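Local coordinates for secreted protein (Kutzneria albida DSM 43870, PDB 5M6Q) that is a microbial transglutaminase, probably joining glutamine side chains of proteins to amines by acyl transfer, and has been used for site-specific protein labelling, at residues Tyr13-Val18 with Val196-Thr201; Ala91-Ala96 with Lys107-Ala112; Ser128-Ser133 with Asp213-Thr218. One frame throughout, in Å; residues are numbered along the deposited sequence.

Interaction 1: residues Tyr13-Val18 with Val196-Thr201; sequences YRTWRV and VVYQST
Arg-14 and Gln-199 are held by a reciprocal pair of backbone hydrogen bonds, 2.8 Å from Arg-14 N to Gln-199 O and 2.9 Å from Gln-199 N to Arg-14 O. Trp-16 and Val-197 repeat the pattern two residues on, with 2.8 Å between Trp-16 N and Val-197 O. On the sheet face that carries Arg-14 and Trp-16, the carboxamide oxygen Gln-199 OE1 accepts two weak hydrogen bonds, from Arg-14 NH1 (2.7 Å but bent to 126°) and from Trp-16 NE1 (straighter but longer, 3.3 Å). The extended Gln-199 side chain, its CG anti to the backbone N (chi1 175°), carries the amide out between them. Pro-5 O also accepts from both Arg-14 NH1 and Gln-199 NE2, so the N-terminal segment ties down the same polar cluster. The ladder is antiparallel and adds 13-17 as an outermost strand of the central sheet, beside 196-200. On this same face, the CB atoms of Trp-16 and Val-197 pack at 3.9 Å. The other face is lighter: Thr-15 CG2 touches the edge of the Tyr-198 ring, 3.8 Å from CD1, and Tyr-13 CB lies 3.5 Å from Ser-200 OG, a hydroxyl bonded to His-187.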
# COMPACT_ATOMS: atom_id res chain seq x y z
N TYR A 13 3.12 -11.54 -15.17
CA TYR A 13 2.76 -11.94 -13.81
C TYR A 13 3.07 -13.40 -13.55
O TYR A 13 3.25 -14.18 -14.48
CB TYR A 13 1.28 -11.67 -13.55
CG TYR A 13 0.31 -12.53 -14.34
CD1 TYR A 13 -0.06 -12.20 -15.64
CD2 TYR A 13 -0.26 -13.67 -13.76
CE1 TYR A 13 -0.96 -12.98 -16.36
CE2 TYR A 13 -1.16 -14.46 -14.47
CZ TYR A 13 -1.51 -14.11 -15.76
OH TYR A 13 -2.41 -14.89 -16.45
N ARG A 14 3.14 -13.74 -12.26
CA ARG A 14 3.26 -15.11 -11.80
C ARG A 14 2.15 -15.38 -10.79
O ARG A 14 1.85 -14.53 -9.93
CB ARG A 14 4.63 -15.35 -11.17
CG ARG A 14 4.83 -16.75 -10.61
CD ARG A 14 6.14 -16.85 -9.84
NE ARG A 14 7.30 -16.76 -10.72
CZ ARG A 14 8.35 -15.97 -10.52
NH1 ARG A 14 8.43 -15.18 -9.44
NH2 ARG A 14 9.35 -15.97 -11.39
N THR A 15 1.50 -16.54 -10.90
CA THR A 15 0.43 -16.89 -9.97
C THR A 15 0.92 -17.82 -8.86
O THR A 15 1.77 -18.69 -9.07
CB THR A 15 -0.77 -17.55 -10.67
OG1 THR A 15 -0.35 -18.73 -11.33
CG2 THR A 15 -1.37 -16.61 -11.69
N TRP A 16 0.37 -17.63 -7.66
CA TRP A 16 0.77 -18.36 -6.47
C TRP A 16 -0.42 -19.02 -5.79
O TRP A 16 -1.42 -18.35 -5.52
CB TRP A 16 1.46 -17.42 -5.48
CG TRP A 16 2.78 -16.92 -5.94
CD1 TRP A 16 3.01 -15.95 -6.86
CD2 TRP A 16 4.06 -17.36 -5.47
NE1 TRP A 16 4.36 -15.74 -7.00
CE2 TRP A 16 5.02 -16.60 -6.16
CE3 TRP A 16 4.47 -18.31 -4.54
CZ2 TRP A 16 6.38 -16.78 -5.96
CZ3 TRP A 16 5.82 -18.48 -4.33
CH2 TRP A 16 6.76 -17.72 -5.04
N ARG A 17 -0.33 -20.32 -5.52
CA ARG A 17 -1.22 -20.93 -4.55
C ARG A 17 -0.98 -20.20 -3.25
O ARG A 17 0.16 -19.88 -2.93
CB ARG A 17 -0.95 -22.41 -4.33
CG ARG A 17 -1.27 -23.30 -5.48
CD ARG A 17 -0.56 -24.62 -5.33
NE ARG A 17 -1.20 -25.51 -4.37
CZ ARG A 17 -0.60 -26.05 -3.31
NH1 ARG A 17 0.67 -25.78 -3.02
NH2 ARG A 17 -1.28 -26.87 -2.53
N VAL A 18 -2.04 -19.94 -2.50
CA VAL A 18 -1.88 -19.29 -1.21
C VAL A 18 -0.89 -20.06 -0.36
O VAL A 18 0.05 -19.47 0.18
CB VAL A 18 -3.22 -19.12 -0.50
CG1 VAL A 18 -2.98 -18.56 0.90
CG2 VAL A 18 -4.14 -18.20 -1.30
N VAL A 196 -6.21 -16.54 -5.09
CA VAL A 196 -4.93 -16.76 -5.75
C VAL A 196 -4.11 -15.51 -5.57
O VAL A 196 -4.63 -14.42 -5.78
CB VAL A 196 -5.09 -17.07 -7.26
CG1 VAL A 196 -3.73 -17.26 -7.92
CG2 VAL A 196 -6.00 -18.28 -7.47
N VAL A 197 -2.84 -15.66 -5.20
CA VAL A 197 -1.91 -14.53 -5.08
C VAL A 197 -1.22 -14.26 -6.41
O VAL A 197 -0.86 -15.20 -7.14
CB VAL A 197 -0.91 -14.78 -3.93
CG1 VAL A 197 0.31 -13.87 -4.02
CG2 VAL A 197 -1.62 -14.56 -2.62
N TYR A 198 -1.08 -12.98 -6.76
CA TYR A 198 -0.42 -12.59 -8.00
C TYR A 198 0.84 -11.80 -7.72
O TYR A 198 0.88 -10.97 -6.82
CB TYR A 198 -1.33 -11.73 -8.87
CG TYR A 198 -2.64 -12.36 -9.24
CD1 TYR A 198 -2.70 -13.65 -9.76
CD2 TYR A 198 -3.83 -11.65 -9.09
CE1 TYR A 198 -3.92 -14.22 -10.11
CE2 TYR A 198 -5.04 -12.20 -9.44
CZ TYR A 198 -5.08 -13.49 -9.95
OH TYR A 198 -6.30 -14.02 -10.29
N GLN A 199 1.84 -12.02 -8.54
CA GLN A 199 3.07 -11.25 -8.50
C GLN A 199 3.19 -10.64 -9.89
O GLN A 199 3.47 -11.35 -10.87
CB GLN A 199 4.27 -12.13 -8.15
CG GLN A 199 5.61 -11.42 -8.20
CD GLN A 199 6.78 -12.39 -8.14
OE1 GLN A 199 6.59 -13.61 -8.21
NE2 GLN A 199 8.00 -11.86 -8.01
N SER A 200 2.94 -9.33 -9.99
CA SER A 200 2.83 -8.69 -11.30
C SER A 200 3.86 -7.61 -11.56
O SER A 200 4.42 -7.02 -10.63
CB SER A 200 1.44 -8.07 -11.47
OG SER A 200 0.45 -9.08 -11.40
N THR A 201 4.12 -7.34 -12.83
CA THR A 201 4.79 -6.10 -13.18
C THR A 201 3.84 -4.96 -12.83
O THR A 201 2.62 -5.15 -12.78
CB THR A 201 5.13 -6.00 -14.66
OG1 THR A 201 3.91 -5.92 -15.39
CG2 THR A 201 5.94 -7.21 -15.14

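Interaction 2: residues Ala91-Ala96 with Lys107-Ala112; sequences AQYEAA and KNVVKA
Tyr-93 reaches from helix 90-99 to the first turn of the short, weakly bonded helix 109-112, in a helix-to-helix contact on the flank of the transglutaminase fold. The cross-contact is small, burying about 204 Å², and the backbones come nearest at Glu-94 and Val-110, whose CA atoms are 5.9 Å apart. One hydrogen bond supplies the polar part: Tyr-93 OH donates to Val-109 O over 2.7 Å. The hydroxyl sits above the carbonyl plane, 41° out of it, and therefore does not lie on a lone pair. The phenol approaches end-on, carried across by a CG anti to the backbone N (chi1 166°), and the same carbonyl oxygen lies near the ring plane at its edge. Val-109 O also takes a weak bond from Ala-112 N within its own short helix. A phenylalanine in place of Tyr-93 would probably leave Val-109 O without this hydroxyl donor and the start of helix 109-112 less firmly tied to helix 90-99.

Apolar contacts accompany the bond. Val-110 CA touches the ring edge, 3.9 Å from Tyr-93 CE1, while the Val-109 side chain crosses that of Tyr-93 at about a right angle, its CG1 4.3 Å from Tyr-93 CZ. Leu-80 of helix 70-84 touches both Tyr-93 and Val-109, so that helix packs against the buried part of the contact. Toward the surface, the extended Glu-94 side chain runs obliquely past Val-110 and uses its aliphatic part, with Glu-94 CG 3.8 Å from Val-110 CG2.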
# COMPACT_ATOMS: atom_id res chain seq x y z
N ALA A 91 7.52 12.92 19.36
CA ALA A 91 7.68 14.38 19.31
C ALA A 91 8.85 14.80 18.40
O ALA A 91 8.79 15.82 17.70
CB ALA A 91 7.87 14.95 20.73
N GLN A 92 9.92 14.00 18.40
CA GLN A 92 11.08 14.29 17.57
C GLN A 92 10.77 14.06 16.10
O GLN A 92 11.30 14.73 15.23
CB GLN A 92 12.28 13.44 17.99
CG GLN A 92 12.98 13.95 19.24
CD GLN A 92 14.04 12.98 19.73
OE1 GLN A 92 13.87 11.76 19.62
NE2 GLN A 92 15.13 13.50 20.27
N TYR A 93 9.90 13.10 15.84
CA TYR A 93 9.45 12.80 14.49
C TYR A 93 8.65 13.99 13.93
O TYR A 93 8.84 14.42 12.79
CB TYR A 93 8.64 11.50 14.50
CG TYR A 93 7.83 11.21 13.26
CD1 TYR A 93 6.53 11.68 13.13
CD2 TYR A 93 8.36 10.45 12.22
CE1 TYR A 93 5.78 11.41 12.00
CE2 TYR A 93 7.61 10.17 11.09
CZ TYR A 93 6.32 10.66 10.99
OH TYR A 93 5.58 10.39 9.87
N GLU A 94 7.78 14.55 14.76
CA GLU A 94 6.95 15.67 14.33
C GLU A 94 7.83 16.86 13.97
O GLU A 94 7.63 17.51 12.95
CB GLU A 94 5.92 16.05 15.41
CG GLU A 94 4.97 17.14 14.98
CD GLU A 94 3.82 17.35 15.96
OE1 GLU A 94 3.60 16.48 16.84
OE2 GLU A 94 3.14 18.38 15.85
N ALA A 95 8.83 17.12 14.81
CA ALA A 95 9.75 18.21 14.54
C ALA A 95 10.57 17.97 13.26
O ALA A 95 10.78 18.88 12.48
CB ALA A 95 10.67 18.43 15.73
N ALA A 96 11.01 16.73 13.05
CA ALA A 96 11.82 16.40 11.88
C ALA A 96 11.02 16.54 10.59
O ALA A 96 11.50 17.05 9.58
CB ALA A 96 12.38 15.00 12.02
N LYS A 107 0.03 16.60 3.79
CA LYS A 107 -0.97 16.37 4.83
C LYS A 107 -0.80 14.98 5.43
O LYS A 107 -0.37 14.06 4.73
CB LYS A 107 -2.37 16.56 4.26
CG LYS A 107 -2.54 17.95 3.64
CD LYS A 107 -4.00 18.39 3.59
CE LYS A 107 -4.14 19.92 3.68
NZ LYS A 107 -3.43 20.61 2.56
N ASN A 108 -1.10 14.85 6.72
CA ASN A 108 -1.23 13.55 7.41
C ASN A 108 0.06 12.83 7.74
O ASN A 108 0.02 11.66 8.09
CB ASN A 108 -2.10 12.59 6.59
CG ASN A 108 -3.36 13.24 6.08
OD1 ASN A 108 -4.04 13.94 6.82
ND2 ASN A 108 -3.67 13.03 4.79
N VAL A 109 1.19 13.51 7.63
CA VAL A 109 2.47 12.86 7.88
C VAL A 109 2.63 12.52 9.36
O VAL A 109 3.14 11.45 9.71
CB VAL A 109 3.64 13.74 7.40
CG1 VAL A 109 4.97 13.02 7.65
CG2 VAL A 109 3.46 14.08 5.92
N VAL A 110 2.18 13.42 10.23
CA VAL A 110 2.31 13.18 11.67
C VAL A 110 1.40 12.01 12.07
O VAL A 110 1.81 11.12 12.79
CB VAL A 110 1.99 14.45 12.49
CG1 VAL A 110 2.06 14.14 13.98
CG2 VAL A 110 2.96 15.57 12.12
N LYS A 111 0.18 12.03 11.57
CA LYS A 111 -0.78 10.96 11.84
C LYS A 111 -0.27 9.58 11.37
O LYS A 111 -0.66 8.54 11.92
CB LYS A 111 -2.11 11.30 11.15
CG LYS A 111 -3.29 10.45 11.58
CD LYS A 111 -4.32 10.27 10.46
CE LYS A 111 -5.13 11.53 10.20
NZ LYS A 111 -6.28 11.29 9.26
N ALA A 112 0.59 9.57 10.35
CA ALA A 112 1.04 8.32 9.73
C ALA A 112 1.90 7.49 10.67
O ALA A 112 1.94 6.27 10.55
CB ALA A 112 1.79 8.60 8.44

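Interaction 3: residues Ser128-Ser133 with Asp213-Thr218; sequences SKRFYS and DEQVFT
Phe-131 presents one ring face to Glu-214, whose CB stands 3.5 Å from the ring centroid and 15° off the normal, a CH-pi contact. Val-216 CG1 meets the edge of the same ring, 3.8 Å from Phe-131 CE1. With CG between the backbone N and the carbonyl carbon (chi1 62°), the phenyl group is swung across the neighbouring strand. The Phe-217 ring has Ser-128 OG over one face, offset toward the rim. This hydroxyl donates to Val-216 O and accepts from Gln-215 NE2 at 2.9 Å, a nitrogen also bonded to Ser-206. Val-216 O is gripped from opposite faces of its plane, by Ser-128 OG and by Lys-129 N. The Arg-130 guanidinium and the Gln-215 amide are turned 19° apart; a water at the guanidinium edge accepts from Arg-130 NE and donates to Glu-214 O, while Arg-130 NH1 bonds to Arg-207 O.

The strands are antiparallel, with Lys-129 and Val-216 as one hydrogen-bonded pair. Asp-213 and Glu-214 both face Phe-131 in a classic beta bulge, their N atoms each 3.1 Å from Phe-131 O. Beyond it, the Asp-213 carboxylate clasps Ser-133 with both syn lone pairs: OD1 takes Ser-133 N at 2.8 Å and OD2 takes Ser-133 OG at 2.7 Å. Glu-214 is buried, its charge probably balanced by a salt bridge to Arg-149.

Strand 122-131 continues the sheet through Ser-128 and Arg-130 to strand 174-179, and Phe-217 bonds through its backbone to Phe-67 of strand 66-67. Helices 70-84 and 202-205 pack against Phe-217, whereas helix 141-146 touches Ser-133 and Asp-213.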
# COMPACT_ATOMS: atom_id res chain seq x y z
N SER A 128 0.11 0.08 -3.80
CA SER A 128 -0.68 0.82 -4.75
C SER A 128 -2.11 0.36 -4.68
O SER A 128 -2.40 -0.84 -4.71
CB SER A 128 -0.16 0.62 -6.17
OG SER A 128 -0.97 1.36 -7.07
N LYS A 129 -3.01 1.33 -4.61
CA LYS A 129 -4.41 1.03 -4.51
C LYS A 129 -5.15 1.53 -5.73
O LYS A 129 -4.98 2.66 -6.16
CB LYS A 129 -5.00 1.65 -3.23
CG LYS A 129 -6.49 1.47 -3.09
CD LYS A 129 -7.02 2.40 -1.97
CE LYS A 129 -8.52 2.36 -1.87
NZ LYS A 129 -9.05 0.98 -1.59
N ARG A 130 -5.98 0.66 -6.29
CA ARG A 130 -6.84 1.01 -7.39
C ARG A 130 -8.28 1.01 -6.89
O ARG A 130 -8.69 0.14 -6.12
CB ARG A 130 -6.67 0.03 -8.56
CG ARG A 130 -5.22 -0.14 -9.03
CD ARG A 130 -5.14 -0.94 -10.33
NE ARG A 130 -5.90 -0.34 -11.43
CZ ARG A 130 -6.02 -0.86 -12.65
NH1 ARG A 130 -5.40 -2.00 -12.95
NH2 ARG A 130 -6.74 -0.24 -13.57
N PHE A 131 -9.04 2.00 -7.32
CA PHE A 131 -10.39 2.18 -6.81
C PHE A 131 -11.26 2.97 -7.79
O PHE A 131 -10.81 3.37 -8.87
CB PHE A 131 -10.35 2.86 -5.44
CG PHE A 131 -9.74 4.25 -5.45
CD1 PHE A 131 -8.36 4.42 -5.48
CD2 PHE A 131 -10.55 5.38 -5.40
CE1 PHE A 131 -7.79 5.69 -5.46
CE2 PHE A 131 -9.99 6.67 -5.38
CZ PHE A 131 -8.61 6.82 -5.42
N TYR A 132 -12.52 3.16 -7.42
CA TYR A 132 -13.50 3.85 -8.24
C TYR A 132 -13.74 5.24 -7.67
O TYR A 132 -13.87 5.41 -6.46
CB TYR A 132 -14.79 3.03 -8.30
CG TYR A 132 -15.90 3.57 -9.18
CD1 TYR A 132 -15.68 3.91 -10.50
CD2 TYR A 132 -17.18 3.71 -8.68
CE1 TYR A 132 -16.71 4.38 -11.30
CE2 TYR A 132 -18.21 4.17 -9.46
CZ TYR A 132 -17.99 4.50 -10.76
OH TYR A 132 -19.04 4.97 -11.51
N SER A 133 -13.78 6.24 -8.54
CA SER A 133 -13.82 7.63 -8.12
C SER A 133 -15.17 8.05 -7.58
O SER A 133 -15.25 8.93 -6.73
CB SER A 133 -13.45 8.55 -9.29
OG SER A 133 -14.37 8.39 -10.34
N ASP A 213 -11.09 3.55 -11.94
CA ASP A 213 -10.60 4.66 -12.75
C ASP A 213 -9.58 5.53 -12.02
O ASP A 213 -9.14 6.57 -12.53
CB ASP A 213 -11.77 5.52 -13.27
CG ASP A 213 -12.61 6.14 -12.16
OD1 ASP A 213 -12.51 5.71 -10.99
OD2 ASP A 213 -13.39 7.06 -12.48
N GLU A 214 -9.17 5.08 -10.84
CA GLU A 214 -8.18 5.76 -10.03
C GLU A 214 -7.12 4.79 -9.52
O GLU A 214 -7.42 3.64 -9.23
CB GLU A 214 -8.83 6.45 -8.81
CG GLU A 214 -9.84 7.54 -9.14
CD GLU A 214 -9.23 8.78 -9.81
OE1 GLU A 214 -7.98 8.97 -9.78
OE2 GLU A 214 -10.02 9.57 -10.37
N GLN A 215 -5.89 5.28 -9.42
CA GLN A 215 -4.81 4.52 -8.84
C GLN A 215 -3.93 5.49 -8.06
O GLN A 215 -3.59 6.56 -8.57
CB GLN A 215 -4.00 3.79 -9.91
CG GLN A 215 -2.85 2.97 -9.34
CD GLN A 215 -2.25 2.01 -10.35
OE1 GLN A 215 -2.77 1.87 -11.45
NE2 GLN A 215 -1.17 1.34 -9.99
N VAL A 216 -3.58 5.11 -6.84
CA VAL A 216 -2.67 5.89 -6.00
C VAL A 216 -1.51 5.02 -5.53
O VAL A 216 -1.60 3.80 -5.50
CB VAL A 216 -3.39 6.50 -4.77
CG1 VAL A 216 -4.45 7.51 -5.20
CG2 VAL A 216 -3.98 5.41 -3.90
N PHE A 217 -0.42 5.67 -5.16
CA PHE A 217 0.72 5.01 -4.58
C PHE A 217 0.88 5.56 -3.18
O PHE A 217 1.01 6.77 -2.98
CB PHE A 217 1.96 5.22 -5.43
CG PHE A 217 1.83 4.65 -6.81
CD1 PHE A 217 2.23 3.35 -7.06
CD2 PHE A 217 1.26 5.39 -7.82
CE1 PHE A 217 2.10 2.81 -8.32
CE2 PHE A 217 1.12 4.85 -9.08
CZ PHE A 217 1.53 3.57 -9.33
N THR A 218 0.87 4.66 -2.21
CA THR A 218 0.65 5.01 -0.82
C THR A 218 1.83 4.58 0.01
O THR A 218 2.37 3.49 -0.17
CB THR A 218 -0.65 4.37 -0.29
OG1 THR A 218 -1.74 4.82 -1.09
CG2 THR A 218 -0.89 4.73 1.18
O HOH W 1 -7.22 2.18 -11.66

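How the interactions relate
Interactions 1 and 3 belong to one antiparallel sheet, with centres 20 Å apart and nearest atoms about 8 Å apart. Interaction 1 adds the outermost strand 13-17, while interaction 3 pairs 122-131 with 214-223 further in; strands 184-188 and 174-179 lie between the two pairs. Along the chain their segments alternate, so the N-terminal strand is closed into the sheet only by residues much later in sequence. Interaction 2 is nested within the loop closed by interaction 1 and finishes before interaction 3 begins, helix 109-112 leading on to strand 122-131. Its centre lies 35 Å from that of interaction 1, across the chain's centre, placing helical packing and edge-strand pairing on opposite flanks of the enzyme.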